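Local structure of L-rhamnose mutarotase (6HHN) at residues L15-K20 with S50-F55; I54-D57 with T62-A65. The protein catalyses the anomeric conversion of alpha-L-rhamnose to beta-L-rhamnose as a homodimer, a step that serves the degradation of the green-algal polysaccharide ulvan. All blocks are in the same frame, centred on the assembly; numbering follows the deposited sequence.

How the interactions relate
Both contacts belong to the antiparallel sheet, in which strand 62-69 lies between strands 13-20 and 52-57. Interaction 2 joins neighbouring strands of the hairpin 52-57/62-69: it is wholly buried, buries 382 Å², and combines backbone hydrogen bonds with apolar packing. Interaction 1 spans the sheet from strand 13-20 to 52-57, across one face of 62-69, and is smaller and only partly buried; side chains alone meet there, with no hydrogen bond. Ile54 serves both, while Phe17 O and Met19 N probably hydrogen-bond to Ala65 N and Leu63 O, respectively. The second subunit touches both, and interaction 1 includes Tyr52, probably a substrate-binding residue.

Interaction 1 of 2, residues L15-K20 with S50-F55; sequences LAFKMK and SEYSIF
Phe17 and Tyr52 meet across one face of the antiparallel sheet of a dimeric alpha/beta barrel, the fold of the rhamnose mutarotase family. Strands 13-20 and 52-57 are not direct neighbours: both pair with strand 62-69 between them, and therefore run in the same direction. Only side chains bridge the gap. Phe17 CZ lies 3.9 Å from Tyr52 OH, which sits at the edge of the phenylalanine ring and near its plane, and 4.3 Å from Tyr52 CE1. The two side chains cross at about a right angle. Further along, the end methyls of Met19 and Ile54 meet, Met19 CE standing 4.4 Å from Ile54 CD1. No hydrogen bond links the two segments, and the two pairs bury just 112 Å².

Two torsions set up the aromatic pair. Phe17 CG sits between its own backbone N and carbonyl carbon (chi1 49°), with the ring leaning toward strand 52-57, whereas Tyr52 CG is anti to its backbone N (chi1 -175°), sending the phenol out over the sheet. Met19 SD lies in the plane of the Phe17 ring, at its edge, and so joins the two apolar pairs along strand 13-20.

Ala65 of the middle strand packs against Phe17, and Tyr52 makes an edge-to-face contact with Phe112 of the second subunit. Tyr52 is a substrate-binding residue by similarity, and Ile54 lies beside Tyr29, another probable binding residue, and His33, the probable proton donor. The layer is thus consistent with part of the wall of the rhamnose site. Within strand 52-57 Ile54 in turn packs against the phenol, Ile54 CG1 lying 3.7 Å from Tyr52 CE1.

Interaction 2 of 2, residues I54-D57 with T62-A65; sequences IFID and TLFA
Ile54 and Ile56 flank Leu63 on one face of a beta hairpin, formed by antiparallel strands 52-57 and 62-69 within the alpha/beta barrel sheet. The isoleucines cross Leu63 obliquely and use different branches. Ile54 turns its CG2 anti to the backbone N, laying that methyl 4.0 Å from Leu63 CB, while its CG1 is 4.1 Å from Ala65 CB. Ile56 instead has CG1 anti to the backbone N (chi1 -166°), which brings Ile56 CG1 within 3.9 Å of Leu63 CD2. This apolar row faces helix 26-34, where Tyr29 touches Leu63 and Lys26 touches Ile56.

The other face carries Phe55, Asp57, Thr62 and Phe64, and it turns to the second subunit, where Phe55 packs on Ala16 of that subunit. Along its edge, strand 52-57 pairs with an antiparallel strand of the second subunit, so the sheet continues across the dimer interface. Asp57 and Thr62 stand side by side through their CB atoms, 4.3 Å apart; Thr62 OG1 is hydrogen-bonded to Lys20 NZ and to Thr60 OG1.

The backbone fixes this register. Phe55 and Phe64 form one hydrogen-bonded pair, with N to O distances of 2.8 Å both ways; Asp57 and Thr62 form the next, Asp57 N reaching Thr62 O at 2.9 Å. Ile54/Ala65 and Ile56/Leu63 are the alternating non-hydrogen-bonded pairs. The carbonyls also take CA-H donors: Phe55 O receives Leu63 CA at 3.3 Å besides its amide bond. Phe64 O also lies at the edge of the Phe55 ring, near its plane, 3.5 Å from Phe55 CD1.

Interaction 1 of 2, residues L15-K20 with S50-F55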
ATOM      1  N   LEU A  15       2.244   6.856  -5.702  1.00 22.25           N
ATOM      2  CA  LEU A  15       0.831   6.628  -5.929  1.00 21.81           C
ATOM      3  C   LEU A  15       0.425   5.311  -5.289  1.00 20.96           C
ATOM      4  O   LEU A  15       1.170   4.332  -5.338  1.00 22.33           O
ATOM      5  CB  LEU A  15       0.526   6.518  -7.429  1.00 28.13           C
ATOM      6  CG  LEU A  15       0.589   7.773  -8.279  1.00 39.94           C
ATOM      7  CD1 LEU A  15       0.045   7.391  -9.651  1.00 38.53           C
ATOM      8  CD2 LEU A  15      -0.178   8.914  -7.658  1.00 43.76           C
ATOM      9  N   ALA A  16      -0.764   5.282  -4.710  1.00 18.24           N
ATOM     10  CA  ALA A  16      -1.312   4.041  -4.191  1.00 16.52           C
ATOM     11  C   ALA A  16      -2.783   3.951  -4.554  1.00 17.61           C
ATOM     12  O   ALA A  16      -3.491   4.966  -4.617  1.00 19.54           O
ATOM     13  CB  ALA A  16      -1.162   3.961  -2.664  1.00 19.67           C
ATOM     14  N   PHE A  17      -3.240   2.710  -4.737  1.00 16.59           N
ATOM     15  CA  PHE A  17      -4.635   2.494  -5.101  1.00 16.77           C
ATOM     16  C   PHE A  17      -5.073   1.105  -4.686  1.00 15.86           C
ATOM     17  O   PHE A  17      -4.256   0.205  -4.493  1.00 17.21           O
ATOM     18  CB  PHE A  17      -4.899   2.747  -6.593  1.00 18.20           C
ATOM     19  CG  PHE A  17      -3.939   2.075  -7.556  1.00 18.87           C
ATOM     20  CD1 PHE A  17      -2.711   2.646  -7.845  1.00 21.15           C
ATOM     21  CD2 PHE A  17      -4.261   0.879  -8.164  1.00 19.88           C
ATOM     22  CE1 PHE A  17      -1.830   2.039  -8.736  1.00 23.36           C
ATOM     23  CE2 PHE A  17      -3.383   0.274  -9.066  1.00 22.48           C
ATOM     24  CZ  PHE A  17      -2.173   0.862  -9.343  1.00 23.19           C
ATOM     25  N   LYS A  18      -6.389   0.943  -4.559  1.00 16.88           N
ATOM     26  CA  LYS A  18      -7.018  -0.287  -4.105  1.00 17.12           C
ATOM     27  C   LYS A  18      -7.810  -0.891  -5.253  1.00 19.82           C
ATOM     28  O   LYS A  18      -8.565  -0.185  -5.931  1.00 20.05           O
ATOM     29  CB  LYS A  18      -7.948   0.059  -2.931  1.00 19.78           C
ATOM     30  CG  LYS A  18      -8.867  -1.033  -2.473  1.00 24.21           C
ATOM     31  CD  LYS A  18      -9.807  -0.565  -1.338  1.00 23.17           C
ATOM     32  CE  LYS A  18     -10.939  -1.548  -1.178  1.00 26.72           C
ATOM     33  NZ  LYS A  18     -11.881  -1.173  -0.112  1.00 27.39           N
ATOM     34  N   MET A  19      -7.639  -2.194  -5.457  1.00 16.97           N
ATOM     35  CA  MET A  19      -8.385  -2.961  -6.445  1.00 16.48           C
ATOM     36  C   MET A  19      -9.030  -4.151  -5.756  1.00 16.97           C
ATOM     37  O   MET A  19      -8.776  -4.416  -4.578  1.00 18.11           O
ATOM     38  CB  MET A  19      -7.480  -3.422  -7.589  1.00 17.31           C
ATOM     39  CG  MET A  19      -6.935  -2.262  -8.410  1.00 17.36           C
ATOM     40  SD  MET A  19      -5.762  -2.741  -9.673  1.00 21.32           S
ATOM     41  CE  MET A  19      -4.357  -3.176  -8.652  1.00 25.67           C
ATOM     42  N   LYS A  20      -9.865  -4.878  -6.495  1.00 20.11           N
ATOM     43  CA  LYS A  20     -10.657  -5.967  -5.937  1.00 20.33           C
ATOM     44  C   LYS A  20     -10.473  -7.200  -6.809  1.00 21.44           C
ATOM     45  O   LYS A  20     -10.687  -7.145  -8.021  1.00 21.93           O
ATOM     46  CB  LYS A  20     -12.148  -5.608  -5.839  1.00 24.53           C
ATOM     47  CG  LYS A  20     -12.542  -4.450  -4.892  1.00 28.71           C
ATOM     48  CD  LYS A  20     -12.226  -4.745  -3.429  1.00 30.15           C
ATOM     49  CE  LYS A  20     -12.986  -5.950  -2.900  1.00 31.57           C
ATOM     50  NZ  LYS A  20     -12.790  -6.116  -1.421  1.00 33.73           N
ATOM     51  N   SER A  50       8.134   2.942 -11.678  1.00 27.16           N
ATOM     52  CA  SER A  50       9.139   2.097 -11.054  1.00 26.35           C
ATOM     53  C   SER A  50       8.623   1.631  -9.702  1.00 24.80           C
ATOM     54  O   SER A  50       7.634   2.158  -9.172  1.00 25.91           O
ATOM     55  CB  SER A  50      10.470   2.834 -10.873  1.00 29.26           C
ATOM     56  OG  SER A  50      10.330   3.945  -9.999  1.00 30.48           O
ATOM     57  N   GLU A  51       9.296   0.616  -9.162  1.00 26.71           N
ATOM     58  CA  GLU A  51       9.021   0.098  -7.824  1.00 24.84           C
ATOM     59  C   GLU A  51       7.528  -0.123  -7.611  1.00 23.09           C
ATOM     60  O   GLU A  51       6.929   0.344  -6.640  1.00 24.44           O
ATOM     61  CB  GLU A  51       9.618   1.004  -6.759  1.00 29.45           C
ATOM     62  CG  GLU A  51      11.133   1.067  -6.862  1.00 29.87           C
ATOM     63  CD  GLU A  51      11.749   1.916  -5.782  1.00 34.98           C
ATOM     64  OE1 GLU A  51      11.415   1.682  -4.602  1.00 37.72           O
ATOM     65  OE2 GLU A  51      12.543   2.822  -6.121  1.00 36.27           O
ATOM     66  N   TYR A  52       6.938  -0.841  -8.548  1.00 21.52           N
ATOM     67  CA  TYR A  52       5.507  -1.138  -8.560  1.00 18.67           C
ATOM     68  C   TYR A  52       5.286  -2.452  -7.826  1.00 18.02           C
ATOM     69  O   TYR A  52       5.696  -3.509  -8.302  1.00 20.29           O
ATOM     70  CB  TYR A  52       5.074  -1.264 -10.021  1.00 19.90           C
ATOM     71  CG  TYR A  52       3.605  -1.456 -10.304  1.00 18.94           C
ATOM     72  CD1 TYR A  52       2.637  -1.458  -9.308  1.00 19.33           C
ATOM     73  CD2 TYR A  52       3.188  -1.644 -11.613  1.00 21.56           C
ATOM     74  CE1 TYR A  52       1.304  -1.627  -9.629  1.00 19.04           C
ATOM     75  CE2 TYR A  52       1.881  -1.813 -11.930  1.00 23.48           C
ATOM     76  CZ  TYR A  52       0.924  -1.815 -10.938  1.00 21.18           C
ATOM     77  OH  TYR A  52      -0.413  -1.993 -11.281  1.00 25.43           O
ATOM     78  N   SER A  53       4.627  -2.375  -6.668  1.00 17.70           N
ATOM     79  CA  SER A  53       4.276  -3.528  -5.870  1.00 17.35           C
ATOM     80  C   SER A  53       2.763  -3.631  -5.759  1.00 17.53           C
ATOM     81  O   SER A  53       2.067  -2.612  -5.689  1.00 18.75           O
ATOM     82  CB  SER A  53       4.775  -3.384  -4.418  1.00 19.43           C
ATOM     83  OG  SER A  53       6.187  -3.595  -4.324  1.00 22.78           O
ATOM     84  N   ILE A  54       2.264  -4.862  -5.746  1.00 16.59           N
ATOM     85  CA  ILE A  54       0.866  -5.122  -5.412  1.00 15.72           C
ATOM     86  C   ILE A  54       0.846  -6.150  -4.283  1.00 16.69           C
ATOM     87  O   ILE A  54       1.541  -7.170  -4.357  1.00 18.37           O
ATOM     88  CB  ILE A  54       0.057  -5.615  -6.624  1.00 17.09           C
ATOM     89  CG1 ILE A  54       0.145  -4.609  -7.767  1.00 18.60           C
ATOM     90  CG2 ILE A  54      -1.412  -5.852  -6.191  1.00 18.22           C
ATOM     91  CD1 ILE A  54      -0.424  -5.108  -9.086  1.00 20.36           C
ATOM     92  N   PHE A  55       0.093  -5.839  -3.213  1.00 15.98           N
ATOM     93  CA  PHE A  55      -0.055  -6.673  -2.031  1.00 15.67           C
ATOM     94  C   PHE A  55      -1.511  -7.105  -1.904  1.00 16.90           C
ATOM     95  O   PHE A  55      -2.423  -6.398  -2.352  1.00 17.96           O
ATOM     96  CB  PHE A  55       0.328  -5.870  -0.765  1.00 17.37           C
ATOM     97  CG  PHE A  55       1.706  -5.267  -0.805  1.00 17.46           C
ATOM     98  CD1 PHE A  55       1.909  -4.007  -1.347  1.00 18.64           C
ATOM     99  CD2 PHE A  55       2.790  -5.952  -0.300  1.00 21.01           C
ATOM    100  CE1 PHE A  55       3.164  -3.438  -1.376  1.00 20.81           C
ATOM    101  CE2 PHE A  55       4.064  -5.392  -0.333  1.00 22.43           C
ATOM    102  CZ  PHE A  55       4.251  -4.134  -0.876  1.00 22.58           C
TER

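Interaction 2 of 2, residues I54-D57 with T62-A65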
ATOM      1  N   ILE A  54       2.264  -4.862  -5.746  1.00 16.59           N
ATOM      2  CA  ILE A  54       0.866  -5.122  -5.412  1.00 15.72           C
ATOM      3  C   ILE A  54       0.846  -6.150  -4.283  1.00 16.69           C
ATOM      4  O   ILE A  54       1.541  -7.170  -4.357  1.00 18.37           O
ATOM      5  CB  ILE A  54       0.057  -5.615  -6.624  1.00 17.09           C
ATOM      6  CG1 ILE A  54       0.145  -4.609  -7.767  1.00 18.60           C
ATOM      7  CG2 ILE A  54      -1.412  -5.852  -6.191  1.00 18.22           C
ATOM      8  CD1 ILE A  54      -0.424  -5.108  -9.086  1.00 20.36           C
ATOM      9  N   PHE A  55       0.093  -5.839  -3.213  1.00 15.98           N
ATOM     10  CA  PHE A  55      -0.055  -6.673  -2.031  1.00 15.67           C
ATOM     11  C   PHE A  55      -1.511  -7.105  -1.904  1.00 16.90           C
ATOM     12  O   PHE A  55      -2.423  -6.398  -2.352  1.00 17.96           O
ATOM     13  CB  PHE A  55       0.328  -5.870  -0.765  1.00 17.37           C
ATOM     14  CG  PHE A  55       1.706  -5.267  -0.805  1.00 17.46           C
ATOM     15  CD1 PHE A  55       1.909  -4.007  -1.347  1.00 18.64           C
ATOM     16  CD2 PHE A  55       2.790  -5.952  -0.300  1.00 21.01           C
ATOM     17  CE1 PHE A  55       3.164  -3.438  -1.376  1.00 20.81           C
ATOM     18  CE2 PHE A  55       4.064  -5.392  -0.333  1.00 22.43           C
ATOM     19  CZ  PHE A  55       4.251  -4.134  -0.876  1.00 22.58           C
ATOM     20  N   ILE A  56      -1.734  -8.267  -1.295  1.00 18.02           N
ATOM     21  CA  ILE A  56      -3.082  -8.797  -1.133  1.00 17.78           C
ATOM     22  C   ILE A  56      -3.453  -8.919   0.341  1.00 16.91           C
ATOM     23  O   ILE A  56      -2.614  -9.268   1.187  1.00 18.53           O
ATOM     24  CB  ILE A  56      -3.234 -10.145  -1.879  1.00 20.43           C
ATOM     25  CG1 ILE A  56      -4.714 -10.523  -1.999  1.00 20.77           C
ATOM     26  CG2 ILE A  56      -2.418 -11.240  -1.193  1.00 22.22           C
ATOM     27  CD1 ILE A  56      -4.939 -11.760  -2.855  1.00 24.32           C
ATOM     28  N   ASP A  57      -4.718  -8.587   0.634  1.00 18.84           N
ATOM     29  CA  ASP A  57      -5.458  -8.991   1.846  1.00 19.04           C
ATOM     30  C   ASP A  57      -6.417 -10.066   1.313  1.00 22.41           C
ATOM     31  O   ASP A  57      -7.506  -9.767   0.783  1.00 26.19           O
ATOM     32  CB  ASP A  57      -6.235  -7.829   2.394  1.00 18.82           C
ATOM     33  CG  ASP A  57      -6.924  -8.132   3.696  1.00 19.46           C
ATOM     34  OD1 ASP A  57      -7.191  -9.320   4.000  1.00 22.37           O
ATOM     35  OD2 ASP A  57      -7.243  -7.138   4.389  1.00 20.76           O
ATOM     36  N   THR A  62      -8.884  -8.017  -1.407  1.00 19.14           N
ATOM     37  CA  THR A  62      -8.460  -6.652  -1.693  1.00 17.41           C
ATOM     38  C   THR A  62      -6.993  -6.605  -2.096  1.00 16.75           C
ATOM     39  O   THR A  62      -6.141  -7.250  -1.468  1.00 18.90           O
ATOM     40  CB  THR A  62      -8.714  -5.742  -0.484  1.00 19.61           C
ATOM     41  OG1 THR A  62     -10.126  -5.670  -0.241  1.00 23.33           O
ATOM     42  CG2 THR A  62      -8.164  -4.352  -0.726  1.00 22.90           C
ATOM     43  N   LEU A  63      -6.702  -5.820  -3.130  1.00 16.29           N
ATOM     44  CA  LEU A  63      -5.337  -5.579  -3.587  1.00 15.93           C
ATOM     45  C   LEU A  63      -4.961  -4.139  -3.284  1.00 15.82           C
ATOM     46  O   LEU A  63      -5.741  -3.221  -3.552  1.00 17.61           O
ATOM     47  CB  LEU A  63      -5.236  -5.823  -5.097  1.00 17.88           C
ATOM     48  CG  LEU A  63      -5.591  -7.235  -5.557  1.00 18.95           C
ATOM     49  CD1 LEU A  63      -5.854  -7.287  -7.066  1.00 21.92           C
ATOM     50  CD2 LEU A  63      -4.475  -8.216  -5.168  1.00 21.59           C
ATOM     51  N   PHE A  64      -3.782  -3.948  -2.715  0.50 16.63           N
ATOM     52  CA  PHE A  64      -3.235  -2.627  -2.447  0.50 16.71           C
ATOM     53  C   PHE A  64      -1.986  -2.466  -3.299  0.50 16.37           C
ATOM     54  O   PHE A  64      -1.025  -3.228  -3.151  0.50 18.05           O
ATOM     55  CB  PHE A  64      -2.924  -2.487  -0.960  0.50 16.80           C
ATOM     56  CG  PHE A  64      -4.152  -2.494  -0.071  0.50 16.72           C
ATOM     57  CD1 PHE A  64      -4.829  -1.314   0.204  0.50 22.20           C
ATOM     58  CD2 PHE A  64      -4.619  -3.671   0.511  0.50 18.48           C
ATOM     59  CE1 PHE A  64      -5.939  -1.298   1.034  0.50 20.88           C
ATOM     60  CE2 PHE A  64      -5.740  -3.660   1.358  0.50 20.19           C
ATOM     61  CZ  PHE A  64      -6.401  -2.474   1.606  0.50 18.18           C
ATOM     62  N   ALA A  65      -2.004  -1.484  -4.191  1.00 15.92           N
ATOM     63  CA  ALA A  65      -0.913  -1.214  -5.115  1.00 16.06           C
ATOM     64  C   ALA A  65      -0.176   0.047  -4.694  1.00 17.40           C
ATOM     65  O   ALA A  65      -0.794   1.042  -4.289  1.00 17.59           O
ATOM     66  CB  ALA A  65      -1.464  -1.016  -6.531  1.00 16.87           C
TER